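Long-range contacts in GCN5-related N-acetyltransferase (Anabaena variabilis, PDB 2OZG), which binds coenzyme A and probably transfers acetyl groups to amines, perhaps those of aminoglycosides, as a member of the GCN5-related N-acetyltransferase family: residues A[344-355]-A[370-381]; A[302-313]-A[324-335]. All coordinates share one frame; numbering follows the deposited sequence. Where two conformers were deposited one is given.

Both contacts belong to the sterol carrier protein domain, the C-terminal family region of the chain, and their centres lie about 13 Å apart. Contact 2 closes before contact 1 opens, yet the two feed one five-stranded mixed sheet of order 334-339, 324-331, 308-315, 345-348, 371-373. Contact 2 builds the hairpin 308-315/324-331, whereas contact 1 pairs 345-348 with 371-373, an outermost strand within the chain. Strands 308-315 and 345-348 join the two halves side by side and parallel, with L345 O 2.8 Å from E313 N. Contacts 1 and 2 therefore form continuous parts of one small domain, and both also touch a second subunit.

Contact 1 (A[344-355]-A[370-381])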
loop_
_atom_site.group_PDB
_atom_site.type_symbol
_atom_site.label_atom_id
_atom_site.label_comp_id
_atom_site.label_asym_id
_atom_site.label_seq_id
_atom_site.Cartn_x
_atom_site.Cartn_y
_atom_site.Cartn_z
ATOM N N GLU A 344 48.724 5.345 -24.683
ATOM C CA GLU A 344 48.934 4.828 -23.355
ATOM C C GLU A 344 47.627 4.588 -22.640
ATOM O O GLU A 344 47.616 3.897 -21.638
ATOM C CB GLU A 344 49.805 5.788 -22.520
ATOM C CG GLU A 344 49.232 7.218 -22.362
ATOM C CD GLU A 344 50.181 8.286 -21.707
ATOM O OE1 GLU A 344 51.286 7.968 -21.196
ATOM O OE2 GLU A 344 49.774 9.474 -21.740
ATOM N N LEU A 345 46.546 5.190 -23.117
ATOM C CA LEU A 345 45.242 5.002 -22.496
ATOM C C LEU A 345 44.275 4.702 -23.596
ATOM O O LEU A 345 43.997 5.572 -24.430
ATOM C CB LEU A 345 44.837 6.212 -21.678
ATOM C CG LEU A 345 43.515 6.112 -20.883
ATOM C CD1 LEU A 345 43.492 7.140 -19.770
ATOM C CD2 LEU A 345 42.301 6.312 -21.760
ATOM N N GLN A 346 43.774 3.464 -23.597
ATOM C CA GLN A 346 42.905 2.962 -24.654
ATOM C C GLN A 346 41.494 2.779 -24.208
ATOM O O GLN A 346 41.240 2.223 -23.146
ATOM C CB GLN A 346 43.398 1.593 -25.087
ATOM C CG GLN A 346 44.923 1.595 -25.270
ATOM C CD GLN A 346 45.535 0.288 -24.736
ATOM O OE1 GLN A 346 46.051 0.248 -23.615
ATOM N NE2 GLN A 346 45.391 -0.788 -25.499
ATOM N N LEU A 347 40.568 3.199 -25.058
ATOM C CA LEU A 347 39.180 3.083 -24.742
ATOM C C LEU A 347 38.331 3.246 -25.990
ATOM O O LEU A 347 38.757 3.732 -27.026
ATOM C CB LEU A 347 38.781 4.144 -23.697
ATOM C CG LEU A 347 39.302 5.558 -23.823
ATOM C CD1 LEU A 347 39.263 6.152 -25.165
ATOM C CD2 LEU A 347 38.558 6.471 -22.844
ATOM N N ASP A 348 37.103 2.799 -25.855
ATOM C CA ASP A 348 36.113 2.970 -26.867
ATOM C C ASP A 348 35.550 4.362 -26.674
ATOM O O ASP A 348 35.628 4.922 -25.582
ATOM C CB ASP A 348 34.997 1.940 -26.614
ATOM C CG ASP A 348 33.920 1.998 -27.661
ATOM O OD1 ASP A 348 34.239 1.632 -28.811
ATOM O OD2 ASP A 348 32.770 2.424 -27.326
ATOM N N ILE A 349 34.917 4.889 -27.715
ATOM C CA ILE A 349 34.285 6.192 -27.645
ATOM C C ILE A 349 33.291 6.286 -26.446
ATOM O O ILE A 349 33.082 7.369 -25.883
ATOM C CB ILE A 349 33.639 6.517 -29.031
ATOM C CG1 ILE A 349 33.366 7.998 -29.161
ATOM C CG2 ILE A 349 32.346 5.703 -29.297
ATOM C CD1 ILE A 349 34.669 8.820 -29.288
ATOM N N LYS A 350 32.730 5.140 -26.001
ATOM C CA LYS A 350 31.843 5.109 -24.848
ATOM C C LYS A 350 32.555 5.365 -23.556
ATOM O O LYS A 350 32.022 6.093 -22.708
ATOM C CB LYS A 350 31.051 3.824 -24.708
ATOM C CG LYS A 350 30.130 3.591 -25.894
ATOM C CD LYS A 350 29.175 2.444 -25.722
ATOM C CE LYS A 350 29.787 1.061 -25.450
ATOM N NZ LYS A 350 30.698 0.581 -26.484
ATOM N N GLY A 351 33.752 4.764 -23.404
ATOM C CA GLY A 351 34.557 4.980 -22.224
ATOM C C GLY A 351 34.933 6.451 -22.116
ATOM O O GLY A 351 34.972 7.013 -21.031
ATOM N N LEU A 352 35.197 7.072 -23.268
ATOM C CA LEU A 352 35.631 8.462 -23.324
ATOM C C LEU A 352 34.553 9.397 -22.885
ATOM O O LEU A 352 34.848 10.433 -22.301
ATOM C CB LEU A 352 36.079 8.817 -24.747
ATOM C CG LEU A 352 36.635 10.249 -24.935
ATOM C CD1 LEU A 352 37.786 10.487 -23.997
ATOM C CD2 LEU A 352 37.043 10.496 -26.334
ATOM N N ALA A 353 33.286 9.067 -23.183
ATOM C CA ALA A 353 32.176 9.874 -22.704
ATOM C C ALA A 353 32.137 9.993 -21.169
ATOM O O ALA A 353 31.947 11.081 -20.637
ATOM C CB ALA A 353 30.875 9.280 -23.167
ATOM N N SER A 354 32.300 8.853 -20.482
ATOM C CA SER A 354 32.181 8.808 -19.030
ATOM C C SER A 354 33.405 9.471 -18.434
ATOM O O SER A 354 33.287 10.134 -17.428
ATOM C CB SER A 354 32.046 7.416 -18.512
ATOM O OG SER A 354 30.981 6.694 -19.112
ATOM N N LEU A 355 34.556 9.299 -19.091
ATOM C CA LEU A 355 35.797 9.921 -18.646
ATOM C C LEU A 355 35.696 11.441 -18.751
ATOM O O LEU A 355 36.024 12.174 -17.808
ATOM C CB LEU A 355 36.958 9.452 -19.527
ATOM C CG LEU A 355 38.348 10.042 -19.199
ATOM C CD1 LEU A 355 38.813 9.590 -17.847
ATOM C CD2 LEU A 355 39.377 9.710 -20.251
ATOM N N LYS A 370 36.232 -0.105 -18.824
ATOM C CA LYS A 370 35.947 0.837 -19.909
ATOM C C LYS A 370 37.212 1.508 -20.441
ATOM O O LYS A 370 37.171 2.257 -21.443
ATOM C CB LYS A 370 34.996 1.902 -19.429
ATOM C CG LYS A 370 33.803 1.294 -18.770
ATOM C CD LYS A 370 33.163 0.200 -19.611
ATOM C CE LYS A 370 31.712 -0.047 -19.139
ATOM N NZ LYS A 370 31.176 -1.240 -19.860
ATOM N N LEU A 371 38.335 1.262 -19.772
ATOM C CA LEU A 371 39.592 1.775 -20.261
ATOM C C LEU A 371 40.746 0.912 -19.743
ATOM O O LEU A 371 40.591 0.208 -18.760
ATOM C CB LEU A 371 39.784 3.260 -19.918
ATOM C CG LEU A 371 39.913 3.821 -18.497
ATOM C CD1 LEU A 371 41.320 3.553 -17.938
ATOM C CD2 LEU A 371 39.668 5.297 -18.463
ATOM N N GLN A 372 41.846 0.910 -20.491
ATOM C CA GLN A 372 43.096 0.290 -20.066
ATOM C C GLN A 372 44.155 1.390 -20.103
ATOM O O GLN A 372 44.237 2.172 -21.078
ATOM C CB GLN A 372 43.519 -0.816 -21.041
ATOM C CG GLN A 372 42.465 -1.864 -21.241
ATOM C CD GLN A 372 43.065 -3.180 -21.756
ATOM O OE1 GLN A 372 44.131 -3.190 -22.405
ATOM N NE2 GLN A 372 42.388 -4.301 -21.440
ATOM N N ALA A 373 44.948 1.490 -19.056
ATOM C CA ALA A 373 46.009 2.476 -19.015
ATOM C C ALA A 373 47.189 2.053 -18.141
ATOM O O ALA A 373 47.073 1.166 -17.304
ATOM C CB ALA A 373 45.463 3.793 -18.509
ATOM N N THR A 374 48.323 2.710 -18.379
ATOM C CA THR A 374 49.517 2.600 -17.531
ATOM C C THR A 374 49.193 3.447 -16.299
ATOM O O THR A 374 48.290 4.305 -16.336
ATOM C CB THR A 374 50.747 3.174 -18.252
ATOM O OG1 THR A 374 50.525 4.558 -18.579
ATOM C CG2 THR A 374 50.991 2.433 -19.577
ATOM N N GLU A 375 49.899 3.231 -15.206
ATOM C CA GLU A 375 49.648 3.999 -14.011
ATOM C C GLU A 375 49.925 5.476 -14.215
ATOM O O GLU A 375 49.259 6.300 -13.645
ATOM C CB GLU A 375 50.478 3.480 -12.843
ATOM C CG GLU A 375 50.030 2.101 -12.314
ATOM C CD GLU A 375 50.551 1.779 -10.882
ATOM N N THR A 376 50.903 5.813 -15.037
ATOM C CA THR A 376 51.194 7.204 -15.307
ATOM C C THR A 376 50.067 7.838 -16.092
ATOM O O THR A 376 49.575 8.918 -15.744
ATOM C CB THR A 376 52.522 7.339 -16.057
ATOM O OG1 THR A 376 53.519 6.656 -15.297
ATOM C CG2 THR A 376 52.896 8.807 -16.161
ATOM N N ALA A 377 49.607 7.150 -17.122
ATOM C CA ALA A 377 48.484 7.676 -17.865
ATOM C C ALA A 377 47.253 7.748 -16.958
ATOM O O ALA A 377 46.504 8.697 -17.038
ATOM C CB ALA A 377 48.200 6.836 -19.050
ATOM N N LEU A 378 47.037 6.783 -16.083
ATOM C CA LEU A 378 45.885 6.850 -15.169
ATOM C C LEU A 378 45.961 8.108 -14.326
ATOM O O LEU A 378 44.967 8.769 -14.108
ATOM C CB LEU A 378 45.800 5.635 -14.244
ATOM C CG LEU A 378 45.327 4.267 -14.753
ATOM C CD1 LEU A 378 45.305 3.312 -13.591
ATOM C CD2 LEU A 378 43.931 4.339 -15.375
ATOM N N LEU A 379 47.168 8.430 -13.840
ATOM C CA LEU A 379 47.351 9.619 -13.018
ATOM C C LEU A 379 47.096 10.893 -13.816
ATOM O O LEU A 379 46.409 11.795 -13.360
ATOM C CB LEU A 379 48.747 9.654 -12.378
ATOM C CG LEU A 379 49.017 10.927 -11.559
ATOM C CD1 LEU A 379 47.986 11.078 -10.462
ATOM C CD2 LEU A 379 50.432 10.941 -10.999
ATOM N N LYS A 380 47.671 10.976 -15.008
ATOM C CA LYS A 380 47.467 12.138 -15.847
ATOM C C LYS A 380 45.976 12.319 -16.149
ATOM O O LYS A 380 45.433 13.411 -15.960
ATOM C CB LYS A 380 48.323 12.034 -17.109
ATOM C CG LYS A 380 49.769 12.049 -16.801
ATOM C CD LYS A 380 50.651 12.147 -18.048
ATOM C CE LYS A 380 50.468 10.944 -19.019
ATOM N NZ LYS A 380 51.610 10.871 -20.002
ATOM N N ALA A 381 45.293 11.251 -16.536
ATOM C CA ALA A 381 43.852 11.348 -16.786
ATOM C C ALA A 381 43.040 11.736 -15.547
ATOM O O ALA A 381 42.041 12.429 -15.656
ATOM C CB ALA A 381 43.330 10.091 -17.313
HETATM O O HOH W 1 52.267 5.585 -20.315
HETATM O O HOH W 2 35.615 1.791 -23.452
#
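K370 meets L347 through its carbonyl, with K370 O 3.4 Å from L347 CB. The same oxygen faces G351, where a side chain would run into it, and a water donates to it while accepting from D348 N, bridging the end of the strand pair. L371 packs its CB against L347 CB at 4.0 Å and directs its CD2 to the methyls of L345 and L355. Q372 carries the regular backbone pairing: Q346 N to Q372 O is 2.9 Å and Q372 N to Q346 O is 3.0 Å, while the two side-chain amides stand nearly perpendicular, 85° apart. A373 sets its CB against L345 CG (3.8 Å). T374 caps the following helix, its OG1 accepting from A377 N and sharing a water with E344 OE1. One turn on, A377 CB lies 3.5 Å from E344 CG. With CG between the backbone N and the carbonyl carbon (chi1 58°), the E344 chain extends beyond and crosses K380 at about a right angle; K380 NZ meets the syn lone pair of E344 OE2 at 2.9 Å. H311 N also donates to OE2, and K380 NZ also bonds E309 O, so the ion pair ties this helix to strand 308-315. An alanine at E344 is likely to leave K380 without its carboxylate and H311 N without its acceptor. A381 closes the row, its CB 3.8 Å from L345 CD1. The two short strands run antiparallel; helix 362-367 packs on L355, L371 and A381, strand 308-315 flanks 345-348, and I349 and L352 of helix 349-357 rest on strand 279-290.

Contact 2 (A[302-313]-A[324-335]); sequences YPLGVEAELHLE and GKFILSVANGKS
A308, L310 and L312 pair with V330, L328 and F326 in an antiparallel ladder of six backbone hydrogen bonds. The straightest runs from V330 N to A308 O, 2.7 Å long at 178°. Beyond the ladder Y302 N donates to G333 O, approaching from above the carbonyl plane. Two waters continue the pairing where the strands part: one donates to P303 O and V306 O and accepts from G333 N, the other links V306 O with N332 N. They join the type II turn P303-V306 to the type I' turn A331-K334, in which N332 and G333 both have positive phi.

Two CH-pi contacts mark opposite faces of the hairpin. V330 CG2 sits 4.1 Å from the Y302 ring centroid, offset toward the rim, while V330 CG1 presses on Y302 CB at 3.5 Å; Y302 OH and S335 OG both bond L297 O. On the other face I327 CG1 lies over the middle of the H311 ring, 3.9 Å from its centroid, and the two side chains run alongside, pointing the same way. I327 CG2 is packed tightly on E309 CG (3.2 Å).

Polar side chains line this second face. H311 NE2 donates in its ring plane to E309 OE1, 2.9 Å and nearly straight at 176°, meeting the anti side of the carboxylate; ND1 bonds K342 N, so both ring nitrogens are held and its rotation is fixed. E313 and K325 lie side by side, but E313 OE2 to K325 NZ, 4.3 Å, exceeds a salt bridge.

The chemistry is thus two-sided: L310, L312, F326 and L328 pack on helices 293-299 and 375-385, whereas the E309, H311, E313 and K325 face is polar, its charge pairing loose and its histidine-carboxylate bond precise.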
loop_
_atom_site.group_PDB
_atom_site.type_symbol
_atom_site.label_atom_id
_atom_site.label_comp_id
_atom_site.label_asym_id
_atom_site.label_seq_id
_atom_site.Cartn_x
_atom_site.Cartn_y
_atom_site.Cartn_z
ATOM N N TYR A 302 39.457 22.802 -18.297
ATOM C CA TYR A 302 40.260 21.880 -17.511
ATOM C C TYR A 302 40.663 22.550 -16.222
ATOM O O TYR A 302 40.747 23.786 -16.153
ATOM C CB TYR A 302 41.484 21.438 -18.315
ATOM C CG TYR A 302 41.067 20.591 -19.503
ATOM C CD1 TYR A 302 40.825 19.259 -19.351
ATOM C CD2 TYR A 302 40.762 21.175 -20.732
ATOM C CE1 TYR A 302 40.375 18.485 -20.406
ATOM C CE2 TYR A 302 40.279 20.419 -21.781
ATOM C CZ TYR A 302 40.110 19.074 -21.618
ATOM O OH TYR A 302 39.654 18.271 -22.632
ATOM N N PRO A 303 40.955 21.751 -15.188
ATOM C CA PRO A 303 41.336 22.405 -13.941
ATOM C C PRO A 303 42.638 23.157 -14.063
ATOM O O PRO A 303 43.546 22.714 -14.753
ATOM C CB PRO A 303 41.517 21.233 -12.955
ATOM C CG PRO A 303 40.905 20.059 -13.583
ATOM C CD PRO A 303 41.015 20.291 -15.069
ATOM N N LEU A 304 42.736 24.302 -13.393
ATOM C CA LEU A 304 43.993 25.012 -13.314
ATOM C C LEU A 304 44.971 24.249 -12.394
ATOM O O LEU A 304 44.573 23.606 -11.418
ATOM C CB LEU A 304 43.770 26.434 -12.777
ATOM C CG LEU A 304 42.979 27.401 -13.660
ATOM C CD1 LEU A 304 42.657 28.674 -12.872
ATOM C CD2 LEU A 304 43.799 27.720 -14.942
ATOM N N GLY A 305 46.241 24.369 -12.712
ATOM C CA GLY A 305 47.318 23.757 -11.976
ATOM C C GLY A 305 47.742 22.442 -12.593
ATOM O O GLY A 305 48.689 21.831 -12.138
ATOM N N VAL A 306 47.020 21.998 -13.617
ATOM C CA VAL A 306 47.326 20.757 -14.294
ATOM C C VAL A 306 48.166 21.019 -15.555
ATOM O O VAL A 306 47.852 21.882 -16.381
ATOM C CB VAL A 306 46.034 20.002 -14.638
ATOM C CG1 VAL A 306 46.341 18.758 -15.449
ATOM C CG2 VAL A 306 45.238 19.661 -13.338
ATOM N N GLU A 307 49.281 20.314 -15.680
ATOM C CA GLU A 307 50.064 20.409 -16.903
ATOM C C GLU A 307 50.386 18.963 -17.243
ATOM O O GLU A 307 51.196 18.320 -16.557
ATOM C CB GLU A 307 51.301 21.283 -16.728
ATOM C CG GLU A 307 52.044 21.525 -18.030
ATOM C CD GLU A 307 53.211 22.510 -17.882
ATOM O OE1 GLU A 307 53.186 23.346 -16.950
ATOM O OE2 GLU A 307 54.152 22.442 -18.694
ATOM N N ALA A 308 49.745 18.443 -18.285
ATOM C CA ALA A 308 49.928 17.048 -18.638
ATOM C C ALA A 308 49.603 16.776 -20.064
ATOM O O ALA A 308 48.761 17.441 -20.653
ATOM C CB ALA A 308 49.049 16.185 -17.789
ATOM N N GLU A 309 50.261 15.755 -20.594
ATOM C CA GLU A 309 50.022 15.273 -21.922
ATOM C C GLU A 309 49.488 13.829 -21.802
ATOM O O GLU A 309 50.179 12.947 -21.295
ATOM C CB GLU A 309 51.330 15.302 -22.647
ATOM C CG GLU A 309 51.265 15.252 -24.102
ATOM C CD GLU A 309 52.656 15.419 -24.690
ATOM O OE1 GLU A 309 53.361 14.397 -24.811
ATOM O OE2 GLU A 309 53.029 16.566 -25.039
ATOM N N LEU A 310 48.272 13.591 -22.242
ATOM C CA LEU A 310 47.705 12.258 -22.173
ATOM C C LEU A 310 47.612 11.659 -23.567
ATOM O O LEU A 310 47.003 12.255 -24.449
ATOM C CB LEU A 310 46.308 12.285 -21.468
ATOM C CG LEU A 310 45.610 10.938 -21.247
ATOM C CD1 LEU A 310 46.468 9.953 -20.468
ATOM C CD2 LEU A 310 44.319 11.171 -20.538
ATOM N N HIS A 311 48.220 10.490 -23.772
ATOM C CA HIS A 311 48.248 9.839 -25.101
ATOM C C HIS A 311 47.143 8.792 -25.191
ATOM O O HIS A 311 47.250 7.692 -24.663
ATOM C CB HIS A 311 49.632 9.236 -25.402
ATOM C CG HIS A 311 50.719 10.242 -25.606
ATOM N ND1 HIS A 311 51.704 10.084 -26.552
ATOM C CD2 HIS A 311 50.961 11.433 -25.011
ATOM C CE1 HIS A 311 52.530 11.112 -26.503
ATOM N NE2 HIS A 311 52.089 11.952 -25.583
ATOM N N LEU A 312 46.088 9.151 -25.899
ATOM C CA LEU A 312 44.863 8.347 -25.995
ATOM C C LEU A 312 44.828 7.500 -27.239
ATOM O O LEU A 312 45.441 7.851 -28.275
ATOM C CB LEU A 312 43.659 9.286 -26.131
ATOM C CG LEU A 312 43.334 10.302 -25.018
ATOM C CD1 LEU A 312 42.425 11.432 -25.528
ATOM C CD2 LEU A 312 42.643 9.551 -23.883
ATOM N N GLU A 313 44.108 6.396 -27.133
ATOM C CA GLU A 313 43.835 5.529 -28.258
ATOM C C GLU A 313 42.362 5.223 -28.238
ATOM O O GLU A 313 41.868 4.516 -27.383
ATOM C CB GLU A 313 44.658 4.255 -28.223
ATOM C CG GLU A 313 44.645 3.539 -29.567
ATOM C CD GLU A 313 45.695 2.487 -29.627
ATOM O OE1 GLU A 313 45.708 1.621 -28.731
ATOM O OE2 GLU A 313 46.524 2.540 -30.556
ATOM N N GLY A 324 41.416 6.270 -33.480
ATOM C CA GLY A 324 42.860 6.443 -33.660
ATOM C C GLY A 324 43.553 6.966 -32.427
ATOM O O GLY A 324 42.982 6.969 -31.336
ATOM N N LYS A 325 44.773 7.469 -32.612
ATOM C CA LYS A 325 45.553 7.960 -31.492
ATOM C C LYS A 325 45.557 9.481 -31.480
ATOM O O LYS A 325 45.657 10.088 -32.513
ATOM C CB LYS A 325 46.968 7.440 -31.555
ATOM C CG LYS A 325 47.118 5.924 -31.387
ATOM C CD LYS A 325 48.566 5.596 -31.730
ATOM C CE LYS A 325 48.971 4.209 -31.342
ATOM N NZ LYS A 325 50.450 4.028 -31.643
ATOM N N PHE A 326 45.385 10.051 -30.297
ATOM C CA PHE A 326 45.311 11.481 -30.073
ATOM C C PHE A 326 46.162 11.810 -28.822
ATOM O O PHE A 326 46.176 11.057 -27.814
ATOM C CB PHE A 326 43.840 11.928 -29.808
ATOM C CG PHE A 326 42.879 11.580 -30.909
ATOM C CD1 PHE A 326 42.212 10.352 -30.910
ATOM C CD2 PHE A 326 42.636 12.478 -31.954
ATOM C CE1 PHE A 326 41.348 10.001 -31.956
ATOM C CE2 PHE A 326 41.760 12.134 -33.001
ATOM C CZ PHE A 326 41.119 10.899 -33.003
ATOM N N ILE A 327 46.878 12.916 -28.900
ATOM C CA ILE A 327 47.556 13.457 -27.738
ATOM C C ILE A 327 46.735 14.646 -27.232
ATOM O O ILE A 327 46.517 15.614 -27.951
ATOM C CB ILE A 327 48.971 13.946 -28.053
ATOM C CG1 ILE A 327 49.759 12.817 -28.724
ATOM C CG2 ILE A 327 49.602 14.462 -26.780
ATOM C CD1 ILE A 327 51.163 13.224 -29.257
ATOM N N LEU A 328 46.268 14.543 -25.999
ATOM C CA LEU A 328 45.605 15.637 -25.304
ATOM C C LEU A 328 46.653 16.339 -24.443
ATOM O O LEU A 328 47.168 15.729 -23.492
ATOM C CB LEU A 328 44.548 15.061 -24.366
ATOM C CG LEU A 328 43.791 16.016 -23.496
ATOM C CD1 LEU A 328 43.068 17.060 -24.330
ATOM C CD2 LEU A 328 42.843 15.208 -22.624
ATOM N N SER A 329 46.980 17.594 -24.748
ATOM C CA SER A 329 47.963 18.338 -23.940
ATOM C C SER A 329 47.216 19.412 -23.210
ATOM O O SER A 329 46.577 20.265 -23.834
ATOM C CB SER A 329 49.063 19.023 -24.802
ATOM O OG SER A 329 49.731 18.044 -25.561
ATOM N N VAL A 330 47.270 19.365 -21.893
ATOM C CA VAL A 330 46.550 20.323 -21.031
ATOM C C VAL A 330 47.516 21.230 -20.252
ATOM O O VAL A 330 48.518 20.789 -19.674
ATOM C CB VAL A 330 45.570 19.567 -20.061
ATOM C CG1 VAL A 330 44.810 20.534 -19.164
ATOM C CG2 VAL A 330 44.554 18.736 -20.858
ATOM N N ALA A 331 47.220 22.520 -20.248
ATOM C CA ALA A 331 48.002 23.483 -19.475
ATOM C C ALA A 331 47.157 24.740 -19.384
ATOM O O ALA A 331 46.355 25.033 -20.280
ATOM C CB ALA A 331 49.275 23.783 -20.123
ATOM N N ASN A 332 47.267 25.416 -18.248
ATOM C CA ASN A 332 46.597 26.679 -18.009
ATOM C C ASN A 332 45.129 26.617 -18.240
ATOM O O ASN A 332 44.526 27.583 -18.702
ATOM C CB ASN A 332 47.199 27.761 -18.900
ATOM C CG ASN A 332 48.681 27.841 -18.766
ATOM O OD1 ASN A 332 49.385 27.513 -19.703
ATOM N ND2 ASN A 332 49.170 28.180 -17.580
ATOM N N GLY A 333 44.542 25.492 -17.881
ATOM C CA GLY A 333 43.073 25.319 -17.989
ATOM C C GLY A 333 42.539 25.048 -19.385
ATOM O O GLY A 333 41.324 24.907 -19.578
ATOM N N LYS A 334 43.435 24.896 -20.336
ATOM C CA LYS A 334 43.082 24.710 -21.731
ATOM C C LYS A 334 43.801 23.500 -22.298
ATOM O O LYS A 334 44.774 23.059 -21.722
ATOM C CB LYS A 334 43.481 25.939 -22.506
ATOM C CG LYS A 334 43.052 27.261 -21.898
ATOM C CD LYS A 334 43.564 28.422 -22.754
ATOM C CE LYS A 334 44.767 29.109 -22.153
ATOM N NZ LYS A 334 44.286 30.172 -21.211
ATOM N N SER A 335 43.263 22.944 -23.390
ATOM C CA SER A 335 43.842 21.828 -24.082
ATOM C C SER A 335 44.139 22.120 -25.565
ATOM O O SER A 335 43.648 23.068 -26.164
ATOM C CB SER A 335 42.954 20.606 -24.030
ATOM O OG SER A 335 41.784 20.842 -24.787
HETATM O O HOH W 3 45.485 23.282 -16.506
HETATM O O HOH W 4 48.913 24.684 -16.233
#